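PDB 1W3W: annexin A8 from Homo sapiens, which acts as an anticoagulant by indirectly inhibiting the thromboplastin-specific complex, and binds calcium ions and acidic phospholipids as a member of the annexin family. Local coordinates for residues N22-A27 with K64-K69; Y95-K100 with L276-V281; K133-D138 with E144-A149; T203-C206 with H212-R215; V247-Q252 with F258-Y263. All coordinates share one frame; numbering follows the deposited sequence.

Interaction 1: N22-A27 with K64-K69; sequences NPDPDA and KAQFGK
Gln-66 reaches across to the first turn of helix 24-34 and ends beside Asp-24 and Ala-27. Its CG stands anti to the carbonyl carbon (chi1 -70°), and the chain beyond is extended, which carries the amide to the opposite backbone. There NE2 gives Asp-24 O a weak hydrogen bond, 3.5 Å long though fairly straight at 160°. The same NE2 lies 3.8 Å from Ala-27 CB, so the methyl packs against the nitrogen of the amide. The stronger polar partner of Gln-66 is Ser-62, whose OG is also bonded to Asp-24 OD1; one hydroxyl thus links both side chains. The carboxylate of Asp-24 and the amide of Gln-66 are turned 57° apart. Phe-67 makes a looser contact, its CE2 3.8 Å from Ala-27 O, while Gln-66 CB sits over the centre of its ring. Before the helix, Asn-22 OD1 caps Asp-24 N at 3.1 Å, the donor lying above the carbonyl plane. The contact thus joins the start of helix 24-34 to the end of helix 53-67, where the Phe-67 ring stacks on Tyr-31; further back on that helix, Pro-23 and Asp-26 rest on Ile-59.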
# COMPACT_ATOMS: atom_id res chain seq x y z
N ASN A 22 -28.83 -4.13 7.53
CA ASN A 22 -28.95 -5.02 8.69
C ASN A 22 -27.86 -6.09 8.60
O ASN A 22 -27.93 -6.95 7.72
CB ASN A 22 -30.35 -5.68 8.70
CG ASN A 22 -30.52 -6.71 9.82
OD1 ASN A 22 -29.73 -6.78 10.77
ND2 ASN A 22 -31.59 -7.51 9.72
N PRO A 23 -26.86 -6.05 9.48
CA PRO A 23 -25.76 -7.04 9.46
C PRO A 23 -26.08 -8.44 10.01
O PRO A 23 -25.26 -9.35 9.84
CB PRO A 23 -24.71 -6.39 10.35
CG PRO A 23 -25.50 -5.62 11.32
CD PRO A 23 -26.66 -5.06 10.56
N ASP A 24 -27.22 -8.60 10.69
CA ASP A 24 -27.50 -9.83 11.44
C ASP A 24 -27.57 -11.09 10.58
O ASP A 24 -26.97 -12.09 10.94
CB ASP A 24 -28.80 -9.68 12.27
CG ASP A 24 -28.64 -8.72 13.45
OD1 ASP A 24 -27.51 -8.27 13.77
OD2 ASP A 24 -29.62 -8.35 14.12
N PRO A 25 -28.27 -11.08 9.45
CA PRO A 25 -28.30 -12.26 8.57
C PRO A 25 -26.93 -12.67 8.05
O PRO A 25 -26.64 -13.85 8.01
CB PRO A 25 -29.18 -11.81 7.39
CG PRO A 25 -29.97 -10.65 7.90
CD PRO A 25 -29.13 -9.99 8.95
N ASP A 26 -26.11 -11.71 7.66
CA ASP A 26 -24.75 -12.01 7.22
C ASP A 26 -23.93 -12.68 8.34
O ASP A 26 -23.19 -13.63 8.09
CB ASP A 26 -24.04 -10.74 6.75
CG ASP A 26 -24.49 -10.30 5.35
OD1 ASP A 26 -24.35 -9.11 5.04
OD2 ASP A 26 -24.97 -11.07 4.50
N ALA A 27 -24.05 -12.18 9.56
CA ALA A 27 -23.37 -12.78 10.70
C ALA A 27 -23.82 -14.22 10.87
O ALA A 27 -23.02 -15.10 11.10
CB ALA A 27 -23.65 -11.98 11.98
N LYS A 64 -20.41 -11.09 17.28
CA LYS A 64 -19.98 -11.23 18.67
C LYS A 64 -21.15 -11.13 19.65
O LYS A 64 -21.19 -11.85 20.66
CB LYS A 64 -18.92 -10.18 19.01
CG LYS A 64 -18.13 -10.51 20.29
CD LYS A 64 -17.14 -9.39 20.66
CE LYS A 64 -16.11 -9.13 19.56
NZ LYS A 64 -14.84 -8.50 20.04
N ALA A 65 -22.10 -10.25 19.36
CA ALA A 65 -23.29 -10.10 20.19
C ALA A 65 -24.15 -11.37 20.18
O ALA A 65 -24.64 -11.80 21.23
CB ALA A 65 -24.11 -8.89 19.74
N GLN A 66 -24.31 -11.97 18.99
CA GLN A 66 -25.19 -13.14 18.81
C GLN A 66 -24.55 -14.46 19.23
O GLN A 66 -25.22 -15.33 19.77
CB GLN A 66 -25.59 -13.29 17.34
CG GLN A 66 -26.55 -12.24 16.79
CD GLN A 66 -27.05 -12.62 15.40
OE1 GLN A 66 -27.83 -13.55 15.27
NE2 GLN A 66 -26.56 -11.93 14.37
N PHE A 67 -23.25 -14.62 18.98
CA PHE A 67 -22.60 -15.92 19.09
C PHE A 67 -21.44 -15.96 20.09
O PHE A 67 -20.87 -17.00 20.33
CB PHE A 67 -22.15 -16.40 17.70
CG PHE A 67 -23.26 -16.37 16.68
CD1 PHE A 67 -24.41 -17.14 16.87
CD2 PHE A 67 -23.19 -15.54 15.55
CE1 PHE A 67 -25.45 -17.11 15.97
CE2 PHE A 67 -24.23 -15.50 14.64
CZ PHE A 67 -25.36 -16.28 14.85
N GLY A 68 -21.10 -14.81 20.66
CA GLY A 68 -20.17 -14.73 21.78
C GLY A 68 -18.70 -14.88 21.48
O GLY A 68 -17.90 -14.94 22.42
N LYS A 69 -18.32 -14.96 20.21
CA LYS A 69 -16.90 -15.06 19.82
C LYS A 69 -16.57 -13.92 18.86
O LYS A 69 -17.42 -13.44 18.13
CB LYS A 69 -16.64 -16.40 19.13
CG LYS A 69 -16.16 -17.55 20.04
CD LYS A 69 -17.31 -18.46 20.47
CE LYS A 69 -16.82 -19.85 20.91
NZ LYS A 69 -15.55 -19.78 21.71

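Interaction 2: Y95-K100 with L276-V281; sequences YRYEAK and LIRNIV
Ile-277 is the first residue of 276-281 to meet Tyr-97, its CG2 branch lying 3.8 Å from the phenol oxygen, Tyr-97 OH. Arg-278 comes next and takes the closest approach: Tyr-97 OH stands 3.2 Å from Arg-278 CA, a close packing contact; no hydrogen bond crosses between the segments. The ring gets there because its CG is anti to the backbone N (chi1 179°), which sends the phenol straight out from helix 96-107. Arg-278 O lies in plane at the ring edge, 4.0 Å from Tyr-97 CE2. The arginine chain crosses the tyrosine at about a right angle, then bends at chi3 (53°) so that its guanidinium can pair with Glu-118 and Glu-101. One turn further on, Val-281 CG1 closes the series at 4.0 Å from Tyr-97 CE2. Replacing Tyr-97 by an alanine would probably open a gap between the two helices and leave Ile-277 CG2 and Val-281 CG1 without the tyrosine they pack on. The local axes run 11.7 Å apart and nearly antiparallel, at 164°, so the ring spans a wide separation. Such packing between the second and fourth predicted repeats, beside a buried arginine held by glutamates, is consistent with the charged central channel of the annexin core.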
# COMPACT_ATOMS: atom_id res chain seq x y z
N TYR A 95 -6.31 1.99 7.87
CA TYR A 95 -5.32 2.62 8.75
C TYR A 95 -4.81 1.67 9.81
O TYR A 95 -3.60 1.53 9.98
CB TYR A 95 -5.82 3.96 9.35
CG TYR A 95 -6.52 4.81 8.31
CD1 TYR A 95 -5.97 4.97 7.04
CD2 TYR A 95 -7.75 5.40 8.58
CE1 TYR A 95 -6.61 5.71 6.07
CE2 TYR A 95 -8.40 6.14 7.61
CZ TYR A 95 -7.83 6.29 6.37
OH TYR A 95 -8.47 7.02 5.40
N ARG A 96 -5.71 1.01 10.51
CA ARG A 96 -5.32 -0.11 11.34
C ARG A 96 -4.71 -1.24 10.52
O ARG A 96 -3.77 -1.88 10.98
CB ARG A 96 -6.50 -0.62 12.16
CG ARG A 96 -6.98 0.40 13.16
CD ARG A 96 -7.86 -0.15 14.27
NE ARG A 96 -7.30 -1.37 14.84
CZ ARG A 96 -7.97 -2.27 15.56
NH1 ARG A 96 -9.26 -2.09 15.83
NH2 ARG A 96 -7.35 -3.35 16.00
N TYR A 97 -5.21 -1.45 9.30
CA TYR A 97 -4.65 -2.47 8.42
C TYR A 97 -3.19 -2.18 8.08
O TYR A 97 -2.32 -3.05 8.23
CB TYR A 97 -5.45 -2.57 7.12
CG TYR A 97 -4.90 -3.60 6.18
CD1 TYR A 97 -4.59 -4.89 6.62
CD2 TYR A 97 -4.69 -3.30 4.84
CE1 TYR A 97 -4.09 -5.84 5.75
CE2 TYR A 97 -4.21 -4.26 3.96
CZ TYR A 97 -3.90 -5.52 4.42
OH TYR A 97 -3.40 -6.47 3.55
N GLU A 98 -2.92 -0.97 7.62
CA GLU A 98 -1.55 -0.55 7.28
C GLU A 98 -0.61 -0.60 8.50
O GLU A 98 0.54 -1.00 8.38
CB GLU A 98 -1.54 0.84 6.64
CG GLU A 98 -2.06 0.86 5.21
CD GLU A 98 -3.54 1.14 5.11
OE1 GLU A 98 -3.97 1.57 4.03
OE2 GLU A 98 -4.29 0.96 6.09
N ALA A 99 -1.12 -0.19 9.66
CA ALA A 99 -0.36 -0.29 10.90
C ALA A 99 0.04 -1.73 11.20
O ALA A 99 1.17 -1.98 11.63
CB ALA A 99 -1.15 0.28 12.05
N LYS A 100 -0.86 -2.68 10.98
CA LYS A 100 -0.56 -4.09 11.16
C LYS A 100 0.51 -4.55 10.17
O LYS A 100 1.45 -5.23 10.56
CB LYS A 100 -1.82 -4.95 11.02
CG LYS A 100 -1.58 -6.47 11.18
CD LYS A 100 -2.13 -7.25 9.99
CE LYS A 100 -2.25 -8.75 10.28
NZ LYS A 100 -0.95 -9.36 10.68
N LEU A 276 0.39 -8.68 -3.19
CA LEU A 276 -0.87 -8.82 -3.91
C LEU A 276 -2.07 -8.56 -2.99
O LEU A 276 -2.94 -7.76 -3.31
CB LEU A 276 -0.94 -10.23 -4.50
CG LEU A 276 -2.10 -10.63 -5.40
CD1 LEU A 276 -2.22 -9.75 -6.63
CD2 LEU A 276 -1.89 -12.08 -5.82
N ILE A 277 -2.10 -9.22 -1.85
CA ILE A 277 -3.18 -9.07 -0.89
C ILE A 277 -3.31 -7.63 -0.42
O ILE A 277 -4.38 -7.04 -0.48
CB ILE A 277 -2.97 -10.03 0.30
CG1 ILE A 277 -3.26 -11.48 -0.14
CG2 ILE A 277 -3.83 -9.60 1.49
CD1 ILE A 277 -2.77 -12.55 0.82
N ARG A 278 -2.20 -7.05 0.03
CA ARG A 278 -2.22 -5.74 0.65
C ARG A 278 -2.70 -4.65 -0.29
O ARG A 278 -3.49 -3.78 0.09
CB ARG A 278 -0.82 -5.39 1.18
CG ARG A 278 -0.74 -4.08 1.96
CD ARG A 278 0.64 -3.79 2.54
NE ARG A 278 1.66 -3.89 1.50
CZ ARG A 278 2.51 -4.90 1.33
NH1 ARG A 278 2.51 -5.95 2.13
NH2 ARG A 278 3.35 -4.87 0.32
N ASN A 279 -2.23 -4.69 -1.52
CA ASN A 279 -2.60 -3.67 -2.49
C ASN A 279 -4.02 -3.80 -2.98
O ASN A 279 -4.71 -2.78 -3.13
CB ASN A 279 -1.57 -3.63 -3.61
CG ASN A 279 -0.28 -3.02 -3.15
OD1 ASN A 279 0.68 -3.71 -2.81
ND2 ASN A 279 -0.28 -1.71 -3.05
N ILE A 280 -4.50 -5.02 -3.20
CA ILE A 280 -5.89 -5.22 -3.61
C ILE A 280 -6.83 -4.83 -2.47
O ILE A 280 -7.80 -4.12 -2.68
CB ILE A 280 -6.14 -6.67 -4.10
CG1 ILE A 280 -5.53 -6.82 -5.50
CG2 ILE A 280 -7.63 -6.99 -4.12
CD1 ILE A 280 -5.73 -8.15 -6.13
N VAL A 281 -6.52 -5.28 -1.26
CA VAL A 281 -7.38 -5.02 -0.12
C VAL A 281 -7.42 -3.53 0.22
O VAL A 281 -8.51 -2.98 0.38
CB VAL A 281 -6.96 -5.85 1.10
CG1 VAL A 281 -7.68 -5.36 2.35
CG2 VAL A 281 -7.27 -7.33 0.85

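Interaction 3: K133-D138 with E144-A149; sequences KAYEED and EEDIQA
A lone tyrosine-to-aspartate hydrogen bond, from Tyr-135 to Asp-146, makes up this partly buried contact between consecutive helices 125-139 and 143-150 in the second predicted annexin repeat. The evidence that it is a local tether rather than an extended interface is that no other pair of the two segments comes within 4.5 Å and that only 84 Å² of surface is buried between them. Tyr-135 OH donates to Asp-146 OD2 at 2.6 Å, a short bond, and it uses the anti lone pair of that oxygen, the one pointing away from OD1. OD2 also lies in the plane of the ring at its edge, 3.3 Å from Tyr-135 CE1, while the ring and carboxylate planes are turned 73° apart. The carboxylate therefore meets the rim of the phenol and does not stack on it. Tyr-135 can span the distance because its CG is anti to the backbone N (chi1 -173°), throwing the ring outward from its helix toward the neighbour. The ring is further held by an edge-to-face contact with Tyr-139 and by packing on Ala-99 and Met-106 of helix 96-107. A phenylalanine at Tyr-135 would probably keep that packing but leave Asp-146 OD2 without its phenol donor. Ser-141 OG also bonds to OD2, so two hydroxyls grip one oxygen; this pairing, together with the early place of Asp-146 in its helix, would be expected to stabilise the charged form of the carboxylate.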
# COMPACT_ATOMS: atom_id res chain seq x y z
N LYS A 133 -1.37 6.92 14.44
CA LYS A 133 -2.20 6.84 15.64
C LYS A 133 -2.62 5.40 15.89
O LYS A 133 -2.57 4.93 17.03
CB LYS A 133 -3.44 7.74 15.48
CG LYS A 133 -4.47 7.56 16.59
CD LYS A 133 -5.22 8.87 16.90
CE LYS A 133 -6.23 9.24 15.81
NZ LYS A 133 -7.48 9.83 16.39
N ALA A 134 -3.03 4.70 14.84
CA ALA A 134 -3.44 3.31 14.95
C ALA A 134 -2.28 2.43 15.43
O ALA A 134 -2.49 1.54 16.26
CB ALA A 134 -3.97 2.79 13.61
N TYR A 135 -1.09 2.68 14.90
CA TYR A 135 0.10 1.90 15.25
C TYR A 135 0.45 2.03 16.74
O TYR A 135 0.79 1.04 17.38
CB TYR A 135 1.28 2.34 14.40
CG TYR A 135 2.53 1.50 14.54
CD1 TYR A 135 3.42 1.70 15.60
CD2 TYR A 135 2.85 0.53 13.60
CE1 TYR A 135 4.57 0.94 15.73
CE2 TYR A 135 4.00 -0.23 13.71
CZ TYR A 135 4.86 -0.02 14.78
OH TYR A 135 5.99 -0.77 14.89
N GLU A 136 0.37 3.24 17.29
CA GLU A 136 0.65 3.44 18.70
C GLU A 136 -0.42 2.83 19.60
O GLU A 136 -0.10 2.25 20.64
CB GLU A 136 0.85 4.92 19.03
CG GLU A 136 1.92 5.14 20.09
CD GLU A 136 1.81 6.50 20.75
OE1 GLU A 136 1.76 7.51 20.02
OE2 GLU A 136 1.77 6.54 22.01
N GLU A 137 -1.68 2.93 19.18
CA GLU A 137 -2.81 2.36 19.91
C GLU A 137 -2.75 0.84 20.01
O GLU A 137 -3.05 0.26 21.05
CB GLU A 137 -4.15 2.78 19.28
CG GLU A 137 -4.64 4.17 19.68
CD GLU A 137 -5.82 4.67 18.84
OE1 GLU A 137 -6.43 3.85 18.11
OE2 GLU A 137 -6.13 5.89 18.90
N ASP A 138 -2.34 0.18 18.92
CA ASP A 138 -2.39 -1.27 18.84
C ASP A 138 -1.10 -1.92 19.34
O ASP A 138 -1.15 -3.04 19.83
CB ASP A 138 -2.66 -1.73 17.41
CG ASP A 138 -4.09 -1.48 16.98
OD1 ASP A 138 -4.35 -1.51 15.77
OD2 ASP A 138 -5.01 -1.23 17.79
N GLU A 144 7.45 6.06 14.19
CA GLU A 144 8.69 6.75 13.86
C GLU A 144 9.89 6.21 14.66
O GLU A 144 10.98 6.05 14.13
CB GLU A 144 8.48 8.25 14.07
CG GLU A 144 9.67 9.02 14.59
CD GLU A 144 9.56 10.50 14.30
OE1 GLU A 144 10.61 11.12 14.07
OE2 GLU A 144 8.42 11.03 14.28
N GLU A 145 9.68 5.91 15.94
CA GLU A 145 10.74 5.36 16.80
C GLU A 145 11.14 3.95 16.40
O GLU A 145 12.31 3.61 16.46
CB GLU A 145 10.30 5.36 18.27
CG GLU A 145 10.57 6.69 18.96
CD GLU A 145 10.22 6.67 20.43
OE1 GLU A 145 10.37 5.60 21.08
OE2 GLU A 145 9.80 7.73 20.94
N ASP A 146 10.17 3.12 16.01
CA ASP A 146 10.45 1.76 15.55
C ASP A 146 11.23 1.77 14.25
O ASP A 146 12.17 1.00 14.09
CB ASP A 146 9.17 0.95 15.39
CG ASP A 146 8.62 0.45 16.72
OD1 ASP A 146 9.29 0.63 17.76
OD2 ASP A 146 7.52 -0.13 16.83
N ILE A 147 10.85 2.66 13.32
CA ILE A 147 11.57 2.79 12.06
C ILE A 147 13.02 3.26 12.31
O ILE A 147 13.95 2.72 11.73
CB ILE A 147 10.82 3.71 11.06
CG1 ILE A 147 9.65 2.93 10.44
CG2 ILE A 147 11.77 4.23 9.95
CD1 ILE A 147 8.65 3.79 9.73
N GLN A 148 13.18 4.24 13.20
CA GLN A 148 14.50 4.74 13.59
C GLN A 148 15.42 3.64 14.11
O GLN A 148 16.61 3.62 13.81
CB GLN A 148 14.39 5.81 14.68
CG GLN A 148 14.18 7.23 14.17
CD GLN A 148 13.94 8.23 15.29
OE1 GLN A 148 14.36 7.96 16.45
NE2 GLN A 148 13.34 9.29 15.02
N ALA A 149 14.87 2.73 14.91
CA ALA A 149 15.65 1.67 15.52
C ALA A 149 15.93 0.53 14.54
O ALA A 149 16.98 -0.10 14.62
CB ALA A 149 14.94 1.14 16.76

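Interaction 4: T203-C206 with H212-R215; sequences TILC and HLLR
With CG anti to the carbonyl carbon (chi1 -78°) and the chain extended at chi2 (176°), Leu-213 pushes its two methyls toward Ile-204 and Leu-205. Ile-204 answers with CG2, the branch that stands anti to its backbone N. These residues join two consecutive helices of the third predicted annexin repeat, helix 198-207 and, after a short turn, helix 210-224, which runs across it. The backbones come nearest at Leu-205 and Leu-213, whose CA atoms are 7.3 Å apart. Leu-213 CD2 meets Ile-204 CG2 at 4.0 Å, the side chains crossing obliquely, and the same methyl sits 4.3 Å from Leu-205 CD1. Leu-205 leaves its helix pointing away from 212-215; an unusual chi1 of -103°, off the staggered position, goes with the return of CD1 toward it. No hydrogen bond spans the pair, and all three touching residues are buried, so the contact is apolar packing of one leucine against two neighbours in sequence. Helix 238-252 adds to this core, with Met-244 against Leu-205 and Thr-251 against Leu-213, while Ile-204 also packs on Leu-186. Cys-206, which follows Leu-205, turns away to form the disulfide with Cys-161 in the second predicted repeat. The methyls of Leu-213 also lie against the backbone of helix 198-207: CD2 is 3.5 Å from Ile-204 O, and CD1 is 3.7 Å from Leu-205 O.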
# COMPACT_ATOMS: atom_id res chain seq x y z
N THR A 203 15.76 15.40 0.88
CA THR A 203 15.05 16.56 1.40
C THR A 203 14.04 17.13 0.42
O THR A 203 12.91 17.42 0.78
CB THR A 203 16.06 17.67 1.80
OG1 THR A 203 16.92 17.17 2.83
CG2 THR A 203 15.34 18.84 2.45
N ILE A 204 14.45 17.29 -0.83
CA ILE A 204 13.56 17.84 -1.84
C ILE A 204 12.42 16.85 -2.16
O ILE A 204 11.25 17.24 -2.22
CB ILE A 204 14.38 18.22 -3.10
CG1 ILE A 204 15.20 19.48 -2.80
CG2 ILE A 204 13.48 18.44 -4.31
CD1 ILE A 204 16.39 19.68 -3.72
N LEU A 205 12.76 15.58 -2.35
CA LEU A 205 11.75 14.56 -2.66
C LEU A 205 10.74 14.36 -1.51
O LEU A 205 9.59 14.07 -1.77
CB LEU A 205 12.43 13.21 -3.03
CG LEU A 205 12.52 12.77 -4.49
CD1 LEU A 205 12.62 13.89 -5.52
CD2 LEU A 205 13.70 11.81 -4.65
N CYS A 206 11.16 14.57 -0.27
CA CYS A 206 10.28 14.29 0.88
C CYS A 206 9.55 15.52 1.47
O CYS A 206 8.45 15.36 1.98
CB CYS A 206 11.03 13.47 1.96
SG CYS A 206 12.38 14.25 2.88
N HIS A 212 4.61 20.86 -6.77
CA HIS A 212 5.93 21.49 -6.87
C HIS A 212 6.92 20.50 -7.50
O HIS A 212 7.67 20.87 -8.37
CB HIS A 212 6.40 21.92 -5.48
CG HIS A 212 7.78 22.51 -5.46
ND1 HIS A 212 8.00 23.85 -5.26
CD2 HIS A 212 8.99 21.94 -5.60
CE1 HIS A 212 9.30 24.08 -5.26
NE2 HIS A 212 9.93 22.94 -5.49
N LEU A 213 6.88 19.25 -7.07
CA LEU A 213 7.84 18.24 -7.54
C LEU A 213 7.66 17.97 -9.02
O LEU A 213 8.65 17.79 -9.72
CB LEU A 213 7.72 16.94 -6.76
CG LEU A 213 8.37 16.91 -5.38
CD1 LEU A 213 8.07 15.59 -4.72
CD2 LEU A 213 9.86 17.15 -5.43
N LEU A 214 6.42 17.99 -9.50
CA LEU A 214 6.20 17.79 -10.94
C LEU A 214 6.89 18.86 -11.76
O LEU A 214 7.46 18.58 -12.82
CB LEU A 214 4.71 17.75 -11.28
CG LEU A 214 4.05 16.44 -10.82
CD1 LEU A 214 2.54 16.57 -10.82
CD2 LEU A 214 4.50 15.31 -11.71
N ARG A 215 6.83 20.10 -11.27
CA ARG A 215 7.54 21.18 -11.94
C ARG A 215 9.06 21.02 -11.80
O ARG A 215 9.79 21.33 -12.73
CB ARG A 215 7.07 22.53 -11.40
CG ARG A 215 7.73 23.73 -12.06
CD ARG A 215 7.25 23.99 -13.48
NE ARG A 215 7.37 25.41 -13.80
CZ ARG A 215 6.46 26.34 -13.50
NH1 ARG A 215 5.32 26.04 -12.88
NH2 ARG A 215 6.69 27.60 -13.85

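Interaction 5: V247-Q252 with F258-Y263; sequences VVKCTQ and FAERLY
Lys-249 and Glu-260 form a salt bridge at the junction of helix 238-252 and helix 254-266, where the chain passes from the third to the fourth predicted annexin repeat. Lysine NZ is modelled 2.4 Å from Glu-260 OE2, a distance so short that its exact value is doubtful, although the pairing of charges is plain. The approach is one-sided: Glu-260 OE1 stays 3.7 Å from Lys-249 NZ. Both chains are extended beyond CG, which carries the charged groups out to meet, and they cross at about a right angle. Glu-260 CG is anti to the backbone N (chi1 -177°), which sends its carboxylate outward to the lysine. Neither residue is buried, and they are the one pair that meets between 247-252 and 258-263, the lysine CE also lying against OE2. In the all-helical annexin fold this surface bridge spans the short break between the two helices; helix 254-266 runs on to Met-266, which binds the calcium ion together with Gly-268, Gly-270 and Asp-310. Tyr-299 of helix 288-299 packs against Glu-260, and the adjoining Arg-261 pairs with Glu-118. Within helix 238-252 the final turn is reinforced by Thr-251, whose OG1 donates to Val-247 O at 2.8 Å. That oxygen also accepts from Thr-251 N at 3.0 Å, the two donors arriving from opposite faces of the carbonyl plane.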
# COMPACT_ATOMS: atom_id res chain seq x y z
N VAL A 247 8.72 7.33 -4.58
CA VAL A 247 8.24 8.70 -4.40
C VAL A 247 7.96 9.34 -5.75
O VAL A 247 6.90 9.94 -5.95
CB VAL A 247 9.22 9.56 -3.57
CG1 VAL A 247 8.77 11.04 -3.53
CG2 VAL A 247 9.30 9.03 -2.19
N VAL A 248 8.87 9.18 -6.70
CA VAL A 248 8.70 9.75 -8.03
C VAL A 248 7.46 9.19 -8.74
O VAL A 248 6.62 9.94 -9.25
CB VAL A 248 9.98 9.55 -8.91
CG1 VAL A 248 9.71 9.89 -10.34
CG2 VAL A 248 11.13 10.40 -8.39
N LYS A 249 7.31 7.86 -8.73
CA LYS A 249 6.15 7.21 -9.38
C LYS A 249 4.83 7.62 -8.75
O LYS A 249 3.86 7.88 -9.46
CB LYS A 249 6.30 5.69 -9.34
CG LYS A 249 7.38 5.18 -10.27
CD LYS A 249 7.69 3.72 -10.00
CE LYS A 249 8.48 3.12 -11.15
NZ LYS A 249 9.01 1.79 -10.76
N CYS A 250 4.79 7.70 -7.41
CA CYS A 250 3.58 8.08 -6.69
C CYS A 250 3.19 9.54 -6.95
O CYS A 250 2.02 9.90 -6.94
CB CYS A 250 3.74 7.84 -5.20
SG CYS A 250 3.67 6.08 -4.77
N THR A 251 4.19 10.37 -7.21
CA THR A 251 3.96 11.78 -7.52
C THR A 251 3.36 11.95 -8.90
O THR A 251 2.46 12.75 -9.09
CB THR A 251 5.31 12.52 -7.45
OG1 THR A 251 5.78 12.53 -6.10
CG2 THR A 251 5.17 14.00 -7.81
N GLN A 252 3.86 11.19 -9.86
CA GLN A 252 3.43 11.27 -11.26
C GLN A 252 2.03 10.69 -11.47
O GLN A 252 1.17 11.32 -12.08
CB GLN A 252 4.43 10.53 -12.14
CG GLN A 252 5.77 11.22 -12.18
CD GLN A 252 6.84 10.43 -12.88
OE1 GLN A 252 7.78 11.02 -13.41
NE2 GLN A 252 6.72 9.11 -12.88
N PHE A 258 0.33 1.63 -8.29
CA PHE A 258 -0.28 0.43 -7.72
C PHE A 258 -0.42 -0.67 -8.75
O PHE A 258 -0.25 -1.83 -8.41
CB PHE A 258 -1.62 0.74 -7.05
CG PHE A 258 -1.48 1.48 -5.75
CD1 PHE A 258 -1.98 2.74 -5.60
CD2 PHE A 258 -0.79 0.90 -4.69
CE1 PHE A 258 -1.82 3.43 -4.39
CE2 PHE A 258 -0.62 1.58 -3.51
CZ PHE A 258 -1.15 2.86 -3.36
N ALA A 259 -0.73 -0.31 -10.00
CA ALA A 259 -0.81 -1.31 -11.08
C ALA A 259 0.53 -2.02 -11.21
O ALA A 259 0.58 -3.23 -11.37
CB ALA A 259 -1.18 -0.66 -12.41
N GLU A 260 1.62 -1.25 -11.16
CA GLU A 260 2.97 -1.77 -11.36
C GLU A 260 3.41 -2.64 -10.19
O GLU A 260 4.10 -3.64 -10.36
CB GLU A 260 3.95 -0.61 -11.56
CG GLU A 260 5.38 -1.02 -11.86
CD GLU A 260 6.30 0.17 -11.98
OE1 GLU A 260 6.19 0.93 -12.97
OE2 GLU A 260 7.13 0.37 -11.09
N ARG A 261 2.98 -2.26 -9.00
CA ARG A 261 3.24 -3.03 -7.81
C ARG A 261 2.59 -4.41 -7.91
O ARG A 261 3.20 -5.42 -7.58
CB ARG A 261 2.70 -2.27 -6.61
CG ARG A 261 3.27 -2.69 -5.36
CD ARG A 261 4.74 -2.32 -5.18
NE ARG A 261 5.04 -2.68 -3.82
CZ ARG A 261 6.11 -3.34 -3.41
NH1 ARG A 261 7.09 -3.67 -4.24
NH2 ARG A 261 6.21 -3.62 -2.13
N LEU A 262 1.35 -4.43 -8.38
CA LEU A 262 0.62 -5.68 -8.54
C LEU A 262 1.25 -6.56 -9.62
O LEU A 262 1.40 -7.75 -9.42
CB LEU A 262 -0.84 -5.38 -8.86
CG LEU A 262 -1.66 -4.77 -7.72
CD1 LEU A 262 -3.02 -4.35 -8.22
CD2 LEU A 262 -1.79 -5.78 -6.60
N TYR A 263 1.63 -5.95 -10.74
CA TYR A 263 2.32 -6.65 -11.83
C TYR A 263 3.59 -7.35 -11.36
O TYR A 263 3.82 -8.52 -11.68
CB TYR A 263 2.65 -5.67 -12.95
CG TYR A 263 3.37 -6.29 -14.14
CD1 TYR A 263 2.69 -7.07 -15.07
CD2 TYR A 263 4.75 -6.08 -14.33
CE1 TYR A 263 3.35 -7.64 -16.16
CE2 TYR A 263 5.41 -6.64 -15.43
CZ TYR A 263 4.70 -7.42 -16.33
OH TYR A 263 5.35 -7.97 -17.40

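From the N terminus, interaction 1 closes a loop of some forty residues within the first predicted repeat, before any other contact opens. Interaction 2 then opens at 95-100 and closes only at 276-281, tying the second predicted repeat to the fourth; its long loop encloses interactions 3, 4 and 5. These three follow one another in series, each a short closure between consecutive helices, and none cross. Interaction 3 touches interaction 2 through the salt bridge of Arg-96 with Asp-138. Interaction 4 abuts interaction 5 where Leu-205, Leu-213 and Leu-214 pack on Val-247 and Thr-251, and interaction 5 returns to interaction 2 through Leu-262 against Asn-279. Interaction 1 touches none of the others.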